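Local structure of tapirin (Caldicellulosiruptor kristjanssonii, 6N2B) at residues T434-V439 against S455-S460; V450-S455 against Y480-G485; K484-F489 against S516-N521. The protein binds cellulose, probably attaching the thermophilic bacterium to its substrate, and carries a calcium ion in its beta-helical C-terminal domain. All coordinates share one frame; numbering follows the deposited sequence.

How the contacts relate
The three contacts lie near one end of the beta-helix; contacts 2 and 3 join neighbouring turns, and contact 1 packs the calcium-bearing loop and its strand against them. Leu-436 binds the ion through its carbonyl O. The centre of contact 1 is about 6 Å from that of contact 2 and about 12 Å from that of contact 3. Strand 436-441 pairs antiparallel with strand 448-453, Gly-437 O lying 2.7 Å from Tyr-452 N, so contact 2 carries inward the sheet that begins beside the metal. Contact 3 continues a second sheet, in which Ile-457 pairs with strand 487-489. Contacts 2 and 3, centres about 10 Å apart, share Lys-484 and Gly-485 at the bend between the sheets.

Contact 1: residues T434-V439 against S455-S460; sequences TTLGSV and SGINDS. With CA (calcium ion), chain C.
Ser-455 stands at the margin of the contact, its OG 4.5 Å from the CG2 methyl of Thr-435, a loose approach suited to two small, partly solvated side chains. Gly-456 follows with a phi of 105°, at which a side chain would be pressed against the carbonyl of Ser-455; its own carbonyl O is met by the CD2 methyl of Leu-436 at 3.7 Å. The same methyl also reaches Ile-457, lying 4.0 Å from CG1; the two branched side chains cross at about a right angle, and both also touch Val-451 of strand 448-453. A chi1 of -49° sets CG of Leu-436 beside its backbone N; CD1 takes the extended position, and CD2, the side branch, turns to Gly-456 O and Ile-457. At Asn-458, the N-cap of helix 459-470, strand gives way to helix, and Glu-461 just beyond touches both Thr-435 and Leu-436. No hydrogen bond joins the two segments. Leu-436 instead joins the calcium site to the apolar packing: its side chain enters the packing, while its carbonyl O binds the ion at 2.7 Å together with the backbone O atoms of Asp-429, Val-431 and Ala-433 and carboxylate OE1 of Glu-465.

Contact 2: residues V450-S455 against Y480-G485; sequences VVYGES and YLASKG
Val-450 to Gly-453 run parallel to Tyr-480 to Ser-483, strand axes 4.7 Å apart and 14° from aligned, the backbones laced in alternation: Val-451 N to Tyr-480 O (2.8 Å), Ala-482 N to Val-451 O, Gly-453 N to Ala-482 O and Lys-484 N to Gly-453 O. Across the strands Val-450 CB meets Tyr-480 CB at 3.9 Å, the side chains crossing at about a right angle; Tyr-480 OH bonds to Lys-532 O. On the same face Val-450 lays CG2 over the rim of the Tyr-452 ring, whose CD1 comes 3.8 Å from the Ala-482 CB methyl, where a small residue leaves space for the aromatic. Helix 536-546 covers this face, and Tyr-452 OH bonds to Ser-541. Such stacking of parallel strands in register, each turn adding one strand to each of its sheets, is the hallmark of the beta-helix. Val-451 and Leu-481 occupy the other face, CB to CD2 4.5 Å, in the apolar interior. There Ser-483 OG donates to Gly-485 O at 2.8 Å from well above the carbonyl plane, bridging the turn after the strand. Beyond the strands Glu-454 and Lys-484 lie side by side, and NZ meets OE2 at 3.1 Å on the syn side of the carboxylate. An alanine at Glu-454 is likely to leave the Lys-484 ammonium without its countercharge and the N-H of Leu-426 without OE1. Lys-484 NZ also donates to Thr-424 O.

Contact 3: residues K484-F489 against S516-N521; sequences KGNITF and STFNIN
The Phe-518 ring is turned edge-on to the segment 484-489: Gly-485 O lies near the ring plane, 3.4 Å from CD1, and CG1 of Ile-487 sits at the same rim, 3.8 Å from CE1. One face of the ring lies below the backbone N of Ile-520, offset toward the rim. The ring comes to this place because CG is swung opposite the residue's own N (chi1 172°), which carries the ring alongside Gly-485 to Ile-487. The second ring, Phe-489, receives CG2 of Ile-487 on one face, 3.6 Å above its plane; Leu-505, Ile-507 and Leu-462 also pack on this side chain, so a large aromatic suits the interior here. Ile-487 is thus placed between two aromatics, and its CG2 also faces CG2 of Ile-520 at 4.4 Å, one branched aliphatic stacked on its counterpart in the next turn.

The backbone carries the rest. Ile-487 N bonds to Asn-519 O, Asn-521 N to Ile-487 O and Phe-489 N to Asn-521 O at 2.8 Å, the last with a nearly straight angle of 174°. Before this ladder starts, the Asn-486 side chain substitutes for a backbone acceptor: OD1 takes the N-H of Asn-519 at 3.2 Å, with the donor well above the amide plane instead of along a lone pair. On the more exposed face Thr-488 and Asn-521 pass each other slantwise, OG1 and ND2 4.0 Å apart, polar residues suited to a solvent-facing surface. Parallel pairing in register, with aliphatic and aromatic side chains stacked inward and polar ones outward, is typical of the consecutive coils of a parallel beta-helix, here in the sheet of strands 457-458, 487-489 and 520-522.

Contact 1: residues T434-V439 against S455-S460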
loop_
_atom_site.group_PDB
_atom_site.type_symbol
_atom_site.label_atom_id
_atom_site.label_comp_id
_atom_site.label_asym_id
_atom_site.label_seq_id
_atom_site.Cartn_x
_atom_site.Cartn_y
_atom_site.Cartn_z
ATOM N N THR A 434 -5.103 -30.824 -8.495
ATOM C CA THR A 434 -6.416 -30.874 -9.133
ATOM C C THR A 434 -7.291 -29.679 -8.768
ATOM O O THR A 434 -8.318 -29.462 -9.419
ATOM C CB THR A 434 -7.124 -32.212 -8.813
ATOM O OG1 THR A 434 -7.523 -32.267 -7.442
ATOM C CG2 THR A 434 -6.193 -33.400 -9.090
ATOM N N THR A 435 -6.889 -28.885 -7.774
ATOM C CA THR A 435 -7.566 -27.634 -7.435
ATOM C C THR A 435 -7.123 -26.467 -8.311
ATOM O O THR A 435 -7.914 -25.545 -8.546
ATOM C CB THR A 435 -7.300 -27.289 -5.972
ATOM O OG1 THR A 435 -7.821 -28.335 -5.148
ATOM C CG2 THR A 435 -7.943 -25.952 -5.589
ATOM N N LEU A 436 -5.881 -26.484 -8.800
ATOM C CA LEU A 436 -5.296 -25.348 -9.502
ATOM C C LEU A 436 -5.366 -25.513 -11.015
ATOM O O LEU A 436 -5.472 -26.616 -11.547
ATOM C CB LEU A 436 -3.835 -25.148 -9.101
ATOM C CG LEU A 436 -3.443 -25.112 -7.631
ATOM C CD1 LEU A 436 -1.922 -24.936 -7.505
ATOM C CD2 LEU A 436 -4.178 -23.997 -6.923
ATOM N N GLY A 437 -5.317 -24.379 -11.704
ATOM C CA GLY A 437 -5.002 -24.360 -13.112
ATOM C C GLY A 437 -3.825 -23.436 -13.349
ATOM O O GLY A 437 -3.478 -22.613 -12.508
ATOM N N SER A 438 -3.207 -23.580 -14.511
ATOM C CA SER A 438 -2.135 -22.659 -14.838
ATOM C C SER A 438 -1.975 -22.549 -16.346
ATOM O O SER A 438 -2.425 -23.406 -17.109
ATOM C CB SER A 438 -0.810 -23.087 -14.191
ATOM O OG SER A 438 -0.462 -24.405 -14.569
ATOM N N VAL A 439 -1.335 -21.454 -16.745
ATOM C CA VAL A 439 -0.798 -21.224 -18.080
ATOM C C VAL A 439 0.651 -20.783 -17.915
ATOM O O VAL A 439 0.957 -19.998 -17.009
ATOM C CB VAL A 439 -1.610 -20.145 -18.818
ATOM C CG1 VAL A 439 -0.878 -19.655 -20.073
ATOM C CG2 VAL A 439 -3.002 -20.667 -19.122
ATOM N N SER A 455 -10.204 -21.885 -5.090
ATOM C CA SER A 455 -10.432 -22.032 -3.654
ATOM C C SER A 455 -9.187 -21.714 -2.832
ATOM O O SER A 455 -9.052 -22.217 -1.714
ATOM C CB SER A 455 -10.899 -23.452 -3.329
ATOM O OG SER A 455 -11.750 -23.966 -4.339
ATOM N N GLY A 456 -8.257 -20.935 -3.364
ATOM C CA GLY A 456 -6.998 -20.669 -2.696
ATOM C C GLY A 456 -5.830 -21.422 -3.325
ATOM O O GLY A 456 -5.977 -22.221 -4.248
ATOM N N ILE A 457 -4.642 -21.132 -2.803
ATOM C CA ILE A 457 -3.399 -21.775 -3.220
ATOM C C ILE A 457 -2.587 -22.081 -1.969
ATOM O O ILE A 457 -2.597 -21.295 -1.013
ATOM C CB ILE A 457 -2.593 -20.875 -4.182
ATOM C CG1 ILE A 457 -3.480 -20.388 -5.334
ATOM C CG2 ILE A 457 -1.336 -21.599 -4.697
ATOM C CD1 ILE A 457 -2.825 -19.380 -6.234
ATOM N N ASN A 458 -1.909 -23.230 -1.955
ATOM C CA ASN A 458 -0.946 -23.517 -0.902
ATOM C C ASN A 458 0.326 -24.083 -1.515
ATOM O O ASN A 458 0.404 -24.338 -2.722
ATOM C CB ASN A 458 -1.517 -24.445 0.185
ATOM C CG ASN A 458 -1.782 -25.868 -0.293
ATOM O OD1 ASN A 458 -0.946 -26.510 -0.930
ATOM N ND2 ASN A 458 -2.965 -26.375 0.043
ATOM N N ASP A 459 1.339 -24.271 -0.668
ATOM C CA ASP A 459 2.663 -24.578 -1.195
ATOM C C ASP A 459 2.755 -26.010 -1.717
ATOM O O ASP A 459 3.453 -26.269 -2.706
ATOM C CB ASP A 459 3.740 -24.298 -0.146
ATOM C CG ASP A 459 3.391 -24.821 1.230
ATOM O OD1 ASP A 459 2.353 -25.487 1.418
ATOM O OD2 ASP A 459 4.167 -24.520 2.146
ATOM N N SER A 460 2.056 -26.949 -1.081
ATOM C CA SER A 460 1.999 -28.312 -1.606
ATOM C C SER A 460 1.391 -28.333 -3.012
ATOM O O SER A 460 1.965 -28.902 -3.951
ATOM C CB SER A 460 1.207 -29.198 -0.630
ATOM O OG SER A 460 1.034 -30.525 -1.108
HETATM CA CA CA C . -3.889 -28.594 -12.377
#

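Contact 2: residues V450-S455 against Y480-G485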
loop_
_atom_site.group_PDB
_atom_site.type_symbol
_atom_site.label_atom_id
_atom_site.label_comp_id
_atom_site.label_asym_id
_atom_site.label_seq_id
_atom_site.Cartn_x
_atom_site.Cartn_y
_atom_site.Cartn_z
ATOM N N VAL A 450 1.502 -18.452 -14.570
ATOM C CA VAL A 450 0.443 -17.926 -13.721
ATOM C C VAL A 450 -0.344 -19.111 -13.182
ATOM O O VAL A 450 -0.664 -20.045 -13.930
ATOM C CB VAL A 450 -0.470 -16.948 -14.476
ATOM C CG1 VAL A 450 -0.922 -17.554 -15.792
ATOM C CG2 VAL A 450 -1.647 -16.589 -13.607
ATOM N N VAL A 451 -0.620 -19.092 -11.883
ATOM C CA VAL A 451 -1.325 -20.176 -11.215
ATOM C C VAL A 451 -2.689 -19.660 -10.762
ATOM O O VAL A 451 -2.775 -18.675 -10.021
ATOM C CB VAL A 451 -0.490 -20.730 -10.052
ATOM C CG1 VAL A 451 -1.285 -21.751 -9.240
ATOM C CG2 VAL A 451 0.795 -21.354 -10.621
ATOM N N TYR A 452 -3.756 -20.311 -11.216
ATOM C CA TYR A 452 -5.114 -19.950 -10.829
ATOM C C TYR A 452 -5.613 -20.912 -9.761
ATOM O O TYR A 452 -5.503 -22.129 -9.918
ATOM C CB TYR A 452 -6.056 -19.975 -12.027
ATOM C CG TYR A 452 -5.683 -18.997 -13.109
ATOM C CD1 TYR A 452 -6.098 -17.674 -13.048
ATOM C CD2 TYR A 452 -4.905 -19.397 -14.204
ATOM C CE1 TYR A 452 -5.757 -16.775 -14.052
ATOM C CE2 TYR A 452 -4.557 -18.498 -15.212
ATOM C CZ TYR A 452 -4.992 -17.193 -15.128
ATOM O OH TYR A 452 -4.662 -16.293 -16.113
ATOM N N GLY A 453 -6.153 -20.361 -8.677
ATOM C CA GLY A 453 -6.713 -21.174 -7.617
ATOM C C GLY A 453 -8.071 -20.672 -7.180
ATOM O O GLY A 453 -8.158 -19.678 -6.456
ATOM N N GLU A 454 -9.137 -21.362 -7.611
ATOM C CA GLU A 454 -10.504 -20.923 -7.328
ATOM C C GLU A 454 -10.835 -20.977 -5.837
ATOM O O GLU A 454 -11.652 -20.182 -5.355
ATOM C CB GLU A 454 -11.487 -21.768 -8.147
ATOM C CG GLU A 454 -12.950 -21.716 -7.696
ATOM C CD GLU A 454 -13.693 -20.476 -8.171
ATOM O OE1 GLU A 454 -13.199 -19.790 -9.088
ATOM O OE2 GLU A 454 -14.778 -20.187 -7.621
ATOM N N SER A 455 -10.204 -21.885 -5.090
ATOM C CA SER A 455 -10.432 -22.032 -3.654
ATOM C C SER A 455 -9.187 -21.714 -2.832
ATOM O O SER A 455 -9.052 -22.217 -1.714
ATOM C CB SER A 455 -10.899 -23.452 -3.329
ATOM O OG SER A 455 -11.750 -23.966 -4.339
ATOM N N TYR A 480 3.024 -15.657 -11.051
ATOM C CA TYR A 480 1.846 -14.797 -10.984
ATOM C C TYR A 480 0.721 -15.620 -10.356
ATOM O O TYR A 480 0.237 -16.586 -10.959
ATOM C CB TYR A 480 1.475 -14.282 -12.375
ATOM C CG TYR A 480 2.609 -13.522 -12.955
ATOM C CD1 TYR A 480 3.653 -14.182 -13.589
ATOM C CD2 TYR A 480 2.685 -12.129 -12.809
ATOM C CE1 TYR A 480 4.733 -13.479 -14.085
ATOM C CE2 TYR A 480 3.754 -11.420 -13.303
ATOM C CZ TYR A 480 4.776 -12.096 -13.937
ATOM O OH TYR A 480 5.848 -11.392 -14.432
ATOM N N LEU A 481 0.347 -15.275 -9.127
ATOM C CA LEU A 481 -0.659 -16.018 -8.386
ATOM C C LEU A 481 -1.978 -15.279 -8.496
ATOM O O LEU A 481 -2.045 -14.086 -8.177
ATOM C CB LEU A 481 -0.277 -16.168 -6.909
ATOM C CG LEU A 481 1.137 -16.613 -6.520
ATOM C CD1 LEU A 481 1.383 -16.495 -5.020
ATOM C CD2 LEU A 481 1.380 -18.030 -6.978
ATOM N N ALA A 482 -3.024 -15.987 -8.921
ATOM C CA ALA A 482 -4.365 -15.416 -8.982
ATOM C C ALA A 482 -5.318 -16.327 -8.219
ATOM O O ALA A 482 -5.495 -17.495 -8.583
ATOM C CB ALA A 482 -4.814 -15.205 -10.431
ATOM N N SER A 483 -5.930 -15.802 -7.160
ATOM C CA SER A 483 -6.729 -16.638 -6.279
ATOM C C SER A 483 -8.010 -15.941 -5.829
ATOM O O SER A 483 -8.059 -14.724 -5.646
ATOM C CB SER A 483 -5.921 -17.066 -5.047
ATOM O OG SER A 483 -6.769 -17.727 -4.119
ATOM N N LYS A 484 -9.043 -16.749 -5.625
ATOM C CA LYS A 484 -10.331 -16.317 -5.105
ATOM C C LYS A 484 -10.478 -16.645 -3.621
ATOM O O LYS A 484 -11.506 -16.335 -3.011
ATOM C CB LYS A 484 -11.455 -16.971 -5.923
ATOM C CG LYS A 484 -12.681 -16.108 -6.173
ATOM C CD LYS A 484 -13.563 -16.756 -7.256
ATOM C CE LYS A 484 -15.058 -16.446 -7.061
ATOM N NZ LYS A 484 -15.940 -17.339 -7.893
ATOM N N GLY A 485 -9.474 -17.271 -3.032
ATOM C CA GLY A 485 -9.457 -17.482 -1.607
ATOM C C GLY A 485 -8.104 -17.055 -1.104
ATOM O O GLY A 485 -7.410 -16.306 -1.792
#

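Contact 3: residues K484-F489 against S516-N521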
loop_
_atom_site.group_PDB
_atom_site.type_symbol
_atom_site.label_atom_id
_atom_site.label_comp_id
_atom_site.label_asym_id
_atom_site.label_seq_id
_atom_site.Cartn_x
_atom_site.Cartn_y
_atom_site.Cartn_z
ATOM N N LYS A 484 -9.043 -16.749 -5.625
ATOM C CA LYS A 484 -10.331 -16.317 -5.105
ATOM C C LYS A 484 -10.478 -16.645 -3.621
ATOM O O LYS A 484 -11.506 -16.335 -3.011
ATOM C CB LYS A 484 -11.455 -16.971 -5.923
ATOM C CG LYS A 484 -12.681 -16.108 -6.173
ATOM C CD LYS A 484 -13.563 -16.756 -7.256
ATOM C CE LYS A 484 -15.058 -16.446 -7.061
ATOM N NZ LYS A 484 -15.940 -17.339 -7.893
ATOM N N GLY A 485 -9.474 -17.271 -3.032
ATOM C CA GLY A 485 -9.457 -17.482 -1.607
ATOM C C GLY A 485 -8.104 -17.055 -1.104
ATOM O O GLY A 485 -7.410 -16.306 -1.792
ATOM N N ASN A 486 -7.710 -17.532 0.070
ATOM C CA ASN A 486 -6.451 -17.115 0.656
ATOM C C ASN A 486 -5.292 -17.875 0.030
ATOM O O ASN A 486 -5.465 -18.832 -0.727
ATOM C CB ASN A 486 -6.473 -17.327 2.166
ATOM C CG ASN A 486 -7.716 -16.766 2.801
ATOM O OD1 ASN A 486 -8.261 -15.763 2.337
ATOM N ND2 ASN A 486 -8.181 -17.410 3.865
ATOM N N ILE A 487 -4.093 -17.424 0.355
ATOM C CA ILE A 487 -2.857 -18.094 -0.011
ATOM C C ILE A 487 -2.170 -18.498 1.283
ATOM O O ILE A 487 -2.045 -17.679 2.202
ATOM C CB ILE A 487 -1.969 -17.180 -0.870
ATOM C CG1 ILE A 487 -2.610 -17.001 -2.249
ATOM C CG2 ILE A 487 -0.558 -17.714 -0.954
ATOM C CD1 ILE A 487 -1.885 -16.031 -3.131
ATOM N N THR A 488 -1.771 -19.768 1.380
ATOM C CA THR A 488 -1.211 -20.294 2.619
ATOM C C THR A 488 0.049 -21.080 2.318
ATOM O O THR A 488 0.002 -22.068 1.585
ATOM C CB THR A 488 -2.198 -21.192 3.361
ATOM O OG1 THR A 488 -3.349 -20.433 3.751
ATOM C CG2 THR A 488 -1.533 -21.734 4.599
ATOM N N PHE A 489 1.162 -20.669 2.906
ATOM C CA PHE A 489 2.415 -21.386 2.787
ATOM C C PHE A 489 2.688 -22.008 4.155
ATOM O O PHE A 489 3.238 -21.366 5.051
ATOM C CB PHE A 489 3.504 -20.450 2.326
ATOM C CG PHE A 489 3.267 -19.881 0.947
ATOM C CD1 PHE A 489 2.803 -20.691 -0.083
ATOM C CD2 PHE A 489 3.493 -18.536 0.682
ATOM C CE1 PHE A 489 2.580 -20.168 -1.355
ATOM C CE2 PHE A 489 3.286 -18.009 -0.585
ATOM C CZ PHE A 489 2.831 -18.821 -1.603
ATOM N N SER A 516 -13.673 -11.499 -1.517
ATOM C CA SER A 516 -14.044 -10.382 -0.650
ATOM C C SER A 516 -12.985 -10.128 0.415
ATOM O O SER A 516 -12.638 -8.977 0.707
ATOM C CB SER A 516 -15.394 -10.660 0.010
ATOM O OG SER A 516 -16.359 -11.012 -0.967
ATOM N N THR A 517 -12.464 -11.193 1.006
ATOM C CA THR A 517 -11.414 -11.110 2.001
ATOM C C THR A 517 -10.223 -11.933 1.521
ATOM O O THR A 517 -10.384 -12.914 0.789
ATOM C CB THR A 517 -11.940 -11.600 3.353
ATOM O OG1 THR A 517 -11.183 -11.005 4.414
ATOM C CG2 THR A 517 -11.885 -13.136 3.443
ATOM N N PHE A 518 -9.017 -11.515 1.898
ATOM C CA PHE A 518 -7.815 -12.213 1.454
ATOM C C PHE A 518 -6.726 -12.155 2.518
ATOM O O PHE A 518 -6.342 -11.064 2.955
ATOM C CB PHE A 518 -7.268 -11.631 0.145
ATOM C CG PHE A 518 -5.949 -12.199 -0.225
ATOM C CD1 PHE A 518 -5.846 -13.515 -0.641
ATOM C CD2 PHE A 518 -4.800 -11.460 -0.089
ATOM C CE1 PHE A 518 -4.617 -14.064 -0.951
ATOM C CE2 PHE A 518 -3.581 -11.996 -0.402
ATOM C CZ PHE A 518 -3.481 -13.301 -0.827
ATOM N N ASN A 519 -6.210 -13.326 2.903
ATOM C CA ASN A 519 -5.114 -13.447 3.859
ATOM C C ASN A 519 -3.957 -14.200 3.227
ATOM O O ASN A 519 -4.162 -15.265 2.637
ATOM C CB ASN A 519 -5.549 -14.196 5.118
ATOM C CG ASN A 519 -6.425 -13.359 6.028
ATOM O OD1 ASN A 519 -5.950 -12.791 7.033
ATOM N ND2 ASN A 519 -7.719 -13.277 5.691
ATOM N N ILE A 520 -2.748 -13.662 3.356
ATOM C CA ILE A 520 -1.537 -14.449 3.158
ATOM C C ILE A 520 -1.130 -14.982 4.515
ATOM O O ILE A 520 -1.052 -14.221 5.486
ATOM C CB ILE A 520 -0.403 -13.611 2.542
ATOM C CG1 ILE A 520 -0.973 -12.575 1.601
ATOM C CG2 ILE A 520 0.612 -14.493 1.796
ATOM C CD1 ILE A 520 0.062 -11.730 0.985
ATOM N N ASN A 521 -0.894 -16.282 4.594
ATOM C CA ASN A 521 -0.421 -16.911 5.815
ATOM C C ASN A 521 0.821 -17.712 5.494
ATOM O O ASN A 521 0.897 -18.346 4.442
ATOM C CB ASN A 521 -1.471 -17.818 6.422
ATOM C CG ASN A 521 -2.694 -17.056 6.870
ATOM O OD1 ASN A 521 -2.596 -16.120 7.670
ATOM N ND2 ASN A 521 -3.863 -17.449 6.356
#